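Long-range contacts in enoyl-CoA hydratase/isomerase family protein (Pseudomonas syringae pv. tomato, PDB 3OT6), which probably catalyses the hydration or isomerisation of enoyl-CoA thioesters or a related acyl-CoA reaction, as members of the crotonase family do: residues Y10-G15 and E45-I50; F126-N131 and A174-K179. All coordinates share one frame; numbering follows the deposited sequence.

Contact 1: Y10-G15 and E45-I50; sequences YHLDDG and EKDRAI
At the N-terminal edge of the crotonase-like fold, Tyr10 and Leu12 on the outermost strand 8-13 meet Asp47 and Ala49 in the turn that follows helix 31-46. The Tyr10 hydroxyl donates a hydrogen bond of 2.7 Å from OH to Asp47 OD2, and the two side chains approach from opposite directions. Ring and carboxylate planes are turned 49° apart. The hydroxyl meets OD2 on its anti side, tilted out of the carboxylate plane, while OD2 lies at the ring edge near the ring plane. CG of Tyr10 stands anti to the backbone N (chi1 -177°), which carries the ring away from the strand toward the carboxylate. Gln43 NE2 also bonds OD2, so two donors hold this oxygen.

Asp47 is the first residue beyond the helix. A Schellman motif ends the helix here: Arg48, with positive phi, is the C-prime residue, Arg48 N bonds to Glu45 O at 3.0 Å and Ala49 N to Ala44 O, and the chain then turns into strand 50-54. Leu12 branches over this turn: CD2 lies 3.4 Å from Asp47 OD2, whereas CD1 touches Ala49 CB at 3.9 Å. At the bend between strands 8-13 and 16-21, Ile50 N donates to Gly15 O over 3.0 Å, somewhat bent with an N-H...O angle of 133°. Ile50 also shares a backbone hydrogen bond with Ala17, which places strand 50-54 beside strand 16-21.

Contact 2: F126-N131 and A174-K179; sequences FSIGLN and AGFLDK
Ile128, on the short strand 128-129, packs against Phe176 and Leu177 in the loop after helix 168-174; the contact joins the smaller sheet of the crotonase-like fold to the loop entering edge strand 179-181 of the larger sheet. The closest part of the contact is formed by the two branches of Ile128. CG2, anti to the backbone N, reaches the root of the Phe176 ring, 3.7 Å from CG. It makes an off-centre CH-pi contact there, 4.2 Å from the ring centroid and 30° off the ring normal. The longer branch ends at CD1, which meets Leu177 CD1 at 3.8 Å. The side chains of Ile128 and Phe176 run alongside each other in opposing senses, and the far end of the ring lies beside Gly129 and Leu130, the latter just past the strand.

There the fit is looser. Leu130 CG approaches the ring edge near its plane, 4.1 Å from Phe176 CZ, and Gly129 CA stands 4.3 Å from the same atom. Helices 108-113 and 153-160 also line this region, with Ala110 and Ser159 each touching both Leu130 and Phe176. The polar side lies further along the loop, at partly exposed Asp178, whose OD1 forms a salt bridge with Arg119; the same arginine bonds the carbonyl oxygen of Gly175, where a Schellman motif ends helix 168-174.

No hydrogen bond joins the two segments. Their contact is wholly apolar and buried, which implies that strand and loop are held together by shape and by the exclusion of water.

In the fold
Contacts 1 and 2 lie on opposite sides of the chain's centre, with their own centres 26 Å apart and about 12 Å between nearest atoms, so neither touches the other. They follow in series along the chain: 10-15 with 45-50 closes before 126-131 with 174-179 opens. The larger sheet relates them, since strand 8-13 in contact 1 is one outermost strand and strand 179-181, entered from the loop of contact 2, is the other. Contact 1 is partly buried, whereas contact 2 is buried; the centre of contact 2 lies about 11 Å from the chain's centre, against about 18 Å for contact 1. A bound 2-methyl-2,4-pentanediol, probably from the crystallisation liquor, lies about 4 Å from the Tyr10 side chain.

Contact 1: Y10-G15 and E45-I50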
loop_
_atom_site.group_PDB
_atom_site.type_symbol
_atom_site.label_atom_id
_atom_site.label_comp_id
_atom_site.label_asym_id
_atom_site.label_seq_id
_atom_site.Cartn_x
_atom_site.Cartn_y
_atom_site.Cartn_z
ATOM N N TYR A 10 -14.336 8.058 2.166
ATOM C CA TYR A 10 -14.237 8.288 0.734
ATOM C C TYR A 10 -14.663 9.702 0.377
ATOM O O TYR A 10 -15.783 10.090 0.565
ATOM C CB TYR A 10 -15.112 7.277 0.016
ATOM C CG TYR A 10 -15.081 7.335 -1.492
ATOM C CD1 TYR A 10 -14.220 6.512 -2.223
ATOM C CD2 TYR A 10 -15.951 8.174 -2.201
ATOM C CE1 TYR A 10 -14.191 6.555 -3.614
ATOM C CE2 TYR A 10 -15.927 8.217 -3.593
ATOM C CZ TYR A 10 -15.040 7.413 -4.283
ATOM O OH TYR A 10 -15.014 7.438 -5.641
ATOM N N HIS A 11 -13.800 10.482 -0.208
ATOM C CA HIS A 11 -14.317 11.734 -0.718
ATOM C C HIS A 11 -13.911 11.963 -2.178
ATOM O O HIS A 11 -12.762 11.900 -2.489
ATOM C CB HIS A 11 -13.968 12.902 0.238
ATOM C CG HIS A 11 -13.499 14.146 -0.467
ATOM N ND1 HIS A 11 -14.337 15.218 -0.737
ATOM C CD2 HIS A 11 -12.273 14.486 -0.971
ATOM C CE1 HIS A 11 -13.644 16.157 -1.377
ATOM N NE2 HIS A 11 -12.391 15.739 -1.529
ATOM N N LEU A 12 -14.872 12.249 -3.060
ATOM C CA LEU A 12 -14.590 12.557 -4.493
ATOM C C LEU A 12 -14.614 14.086 -4.804
ATOM O O LEU A 12 -15.545 14.803 -4.460
ATOM C CB LEU A 12 -15.551 11.765 -5.372
ATOM C CG LEU A 12 -15.630 12.061 -6.872
ATOM C CD1 LEU A 12 -14.385 11.617 -7.572
ATOM C CD2 LEU A 12 -16.924 11.439 -7.501
ATOM N N ASP A 13 -13.564 14.608 -5.397
ATOM C CA ASP A 13 -13.533 15.984 -5.713
ATOM C C ASP A 13 -12.740 16.100 -6.976
ATOM O O ASP A 13 -11.601 15.681 -7.001
ATOM C CB ASP A 13 -12.861 16.811 -4.623
ATOM C CG ASP A 13 -13.201 18.330 -4.759
ATOM O OD1 ASP A 13 -14.380 18.720 -4.436
ATOM O OD2 ASP A 13 -12.328 19.129 -5.224
ATOM N N ASP A 14 -13.359 16.660 -8.029
ATOM C CA ASP A 14 -12.686 16.968 -9.301
ATOM C C ASP A 14 -11.950 15.731 -9.877
ATOM O O ASP A 14 -10.764 15.800 -10.200
ATOM C CB ASP A 14 -11.750 18.165 -9.054
ATOM C CG ASP A 14 -11.045 18.661 -10.319
ATOM O OD1 ASP A 14 -11.613 18.615 -11.451
ATOM O OD2 ASP A 14 -9.905 19.160 -10.167
ATOM N N GLY A 15 -12.646 14.593 -9.962
ATOM C CA GLY A 15 -12.061 13.331 -10.486
ATOM C C GLY A 15 -10.914 12.662 -9.707
ATOM O O GLY A 15 -10.240 11.771 -10.231
ATOM N N GLU A 45 -14.000 2.902 -8.579
ATOM C CA GLU A 45 -14.078 2.358 -9.919
ATOM C C GLU A 45 -15.306 2.950 -10.553
ATOM O O GLU A 45 -15.295 3.323 -11.712
ATOM C CB GLU A 45 -14.248 0.835 -9.935
ATOM C CG GLU A 45 -13.035 0.037 -9.558
ATOM C CD GLU A 45 -13.173 -1.472 -9.840
ATOM O OE1 GLU A 45 -13.533 -1.838 -10.972
ATOM O OE2 GLU A 45 -12.884 -2.291 -8.944
ATOM N N LYS A 46 -16.386 3.001 -9.779
ATOM C CA LYS A 46 -17.642 3.436 -10.320
ATOM C C LYS A 46 -17.567 4.956 -10.694
ATOM O O LYS A 46 -18.119 5.356 -11.745
ATOM C CB LYS A 46 -18.814 2.957 -9.443
ATOM C CG LYS A 46 -20.146 3.727 -9.614
ATOM C CD LYS A 46 -21.272 3.138 -8.652
ATOM C CE LYS A 46 -22.647 3.977 -8.714
ATOM N NZ LYS A 46 -22.490 5.501 -8.440
ATOM N N ASP A 47 -16.788 5.747 -9.954
ATOM C CA ASP A 47 -16.570 7.171 -10.294
ATOM C C ASP A 47 -15.402 7.393 -11.232
ATOM O O ASP A 47 -15.030 8.528 -11.492
ATOM C CB ASP A 47 -16.334 8.046 -9.056
ATOM C CG ASP A 47 -17.506 8.026 -8.101
ATOM O OD1 ASP A 47 -18.667 7.885 -8.559
ATOM O OD2 ASP A 47 -17.281 8.132 -6.879
ATOM N N ARG A 48 -14.824 6.313 -11.751
ATOM C CA ARG A 48 -13.676 6.399 -12.680
ATOM C C ARG A 48 -12.593 7.338 -12.217
ATOM O O ARG A 48 -11.981 8.015 -13.046
ATOM C CB ARG A 48 -14.086 6.794 -14.090
ATOM C CG ARG A 48 -15.404 6.188 -14.544
ATOM C CD ARG A 48 -15.577 6.506 -16.030
ATOM N NE ARG A 48 -15.357 5.273 -16.755
ATOM C CZ ARG A 48 -14.352 5.045 -17.588
ATOM N NH1 ARG A 48 -13.451 5.979 -17.904
ATOM N NH2 ARG A 48 -14.270 3.836 -18.104
ATOM N N ALA A 49 -12.305 7.337 -10.918
ATOM C CA ALA A 49 -11.486 8.407 -10.377
ATOM C C ALA A 49 -9.989 8.042 -10.272
ATOM O O ALA A 49 -9.647 6.880 -10.029
ATOM C CB ALA A 49 -12.053 8.828 -8.990
ATOM N N ILE A 50 -9.115 9.024 -10.429
ATOM C CA ILE A 50 -7.798 8.887 -9.909
ATOM C C ILE A 50 -7.853 8.718 -8.359
ATOM O O ILE A 50 -8.552 9.485 -7.667
ATOM C CB ILE A 50 -6.932 10.062 -10.334
ATOM C CG1 ILE A 50 -6.722 9.957 -11.846
ATOM C CG2 ILE A 50 -5.545 9.948 -9.645
ATOM C CD1 ILE A 50 -6.218 11.227 -12.502
#

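Contact 2: F126-N131 and A174-K179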
loop_
_atom_site.group_PDB
_atom_site.type_symbol
_atom_site.label_atom_id
_atom_site.label_comp_id
_atom_site.label_asym_id
_atom_site.label_seq_id
_atom_site.Cartn_x
_atom_site.Cartn_y
_atom_site.Cartn_z
ATOM N N PHE A 126 10.475 10.067 10.197
ATOM C CA PHE A 126 9.543 8.950 9.970
ATOM C C PHE A 126 10.292 7.716 9.596
ATOM O O PHE A 126 11.424 7.812 9.152
ATOM C CB PHE A 126 8.529 9.339 8.941
ATOM C CG PHE A 126 7.732 10.564 9.323
ATOM C CD1 PHE A 126 6.832 10.519 10.393
ATOM C CD2 PHE A 126 7.889 11.751 8.623
ATOM C CE1 PHE A 126 6.093 11.621 10.752
ATOM C CE2 PHE A 126 7.142 12.884 8.959
ATOM C CZ PHE A 126 6.225 12.824 10.019
ATOM N N SER A 127 9.719 6.556 9.859
ATOM C CA SER A 127 10.325 5.320 9.397
ATOM C C SER A 127 9.455 4.696 8.323
ATOM O O SER A 127 8.212 4.550 8.514
ATOM C CB SER A 127 10.430 4.297 10.538
ATOM O OG SER A 127 11.206 4.898 11.541
ATOM N N ILE A 128 10.088 4.264 7.243
ATOM C CA ILE A 128 9.375 3.487 6.271
ATOM C C ILE A 128 10.149 2.203 6.043
ATOM O O ILE A 128 11.376 2.246 5.742
ATOM C CB ILE A 128 9.283 4.247 4.972
ATOM C CG1 ILE A 128 8.415 5.499 5.135
ATOM C CG2 ILE A 128 8.828 3.312 3.879
ATOM C CD1 ILE A 128 8.591 6.442 4.028
ATOM N N GLY A 129 9.491 1.052 6.190
ATOM C CA GLY A 129 10.204 -0.171 5.938
ATOM C C GLY A 129 9.440 -1.372 6.377
ATOM O O GLY A 129 8.319 -1.244 6.803
ATOM N N LEU A 130 10.106 -2.526 6.328
ATOM C CA LEU A 130 9.522 -3.801 6.514
ATOM C C LEU A 130 10.192 -4.431 7.740
ATOM O O LEU A 130 11.307 -4.981 7.660
ATOM C CB LEU A 130 9.765 -4.664 5.254
ATOM C CG LEU A 130 9.138 -4.111 3.975
ATOM C CD1 LEU A 130 9.479 -5.026 2.773
ATOM C CD2 LEU A 130 7.597 -3.907 4.119
ATOM N N ASN A 131 9.525 -4.367 8.889
ATOM C CA ASN A 131 10.257 -4.718 10.086
ATOM C C ASN A 131 10.007 -6.137 10.503
ATOM O O ASN A 131 10.405 -6.537 11.585
ATOM C CB ASN A 131 9.975 -3.732 11.211
ATOM C CG ASN A 131 8.547 -3.795 11.692
ATOM O OD1 ASN A 131 7.660 -4.328 11.040
ATOM N ND2 ASN A 131 8.324 -3.252 12.834
ATOM N N ALA A 174 15.258 3.783 -1.938
ATOM C CA ALA A 174 15.058 2.298 -2.004
ATOM C C ALA A 174 13.868 1.853 -2.898
ATOM O O ALA A 174 13.807 0.684 -3.303
ATOM C CB ALA A 174 14.952 1.638 -0.600
ATOM N N GLY A 175 12.929 2.751 -3.172
ATOM C CA GLY A 175 11.805 2.420 -4.040
ATOM C C GLY A 175 10.436 2.383 -3.389
ATOM O O GLY A 175 9.435 2.084 -4.060
ATOM N N PHE A 176 10.373 2.680 -2.077
ATOM C CA PHE A 176 9.093 2.833 -1.396
ATOM C C PHE A 176 8.358 4.083 -1.871
ATOM O O PHE A 176 7.098 4.082 -1.873
ATOM C CB PHE A 176 9.255 2.861 0.119
ATOM C CG PHE A 176 9.688 1.545 0.692
ATOM C CD1 PHE A 176 8.740 0.544 0.944
ATOM C CD2 PHE A 176 11.032 1.305 1.002
ATOM C CE1 PHE A 176 9.150 -0.717 1.430
ATOM C CE2 PHE A 176 11.440 0.047 1.508
ATOM C CZ PHE A 176 10.502 -0.954 1.715
ATOM N N LEU A 177 9.113 5.120 -2.280
ATOM C CA LEU A 177 8.541 6.446 -2.581
ATOM C C LEU A 177 9.066 6.902 -3.918
ATOM O O LEU A 177 10.161 6.556 -4.270
ATOM C CB LEU A 177 8.957 7.467 -1.492
ATOM C CG LEU A 177 8.409 7.307 -0.057
ATOM C CD1 LEU A 177 8.851 8.457 0.849
ATOM C CD2 LEU A 177 6.831 7.082 0.025
ATOM N N ASP A 178 8.314 7.703 -4.654
ATOM C CA ASP A 178 8.826 8.367 -5.885
ATOM C C ASP A 178 9.150 9.848 -5.610
ATOM O O ASP A 178 9.866 10.492 -6.391
ATOM C CB ASP A 178 7.795 8.224 -7.036
ATOM C CG ASP A 178 7.351 6.763 -7.229
ATOM O OD1 ASP A 178 8.276 5.945 -7.456
ATOM O OD2 ASP A 178 6.119 6.427 -7.100
ATOM N N LYS A 179 8.624 10.384 -4.500
ATOM C CA LYS A 179 8.791 11.799 -4.230
ATOM C C LYS A 179 8.637 12.069 -2.751
ATOM O O LYS A 179 7.762 11.482 -2.076
ATOM C CB LYS A 179 7.755 12.641 -5.037
ATOM C CG LYS A 179 7.947 14.144 -5.036
ATOM C CD LYS A 179 6.759 14.876 -5.750
ATOM C CE LYS A 179 6.873 14.876 -7.288
ATOM N NZ LYS A 179 8.269 15.310 -7.774
#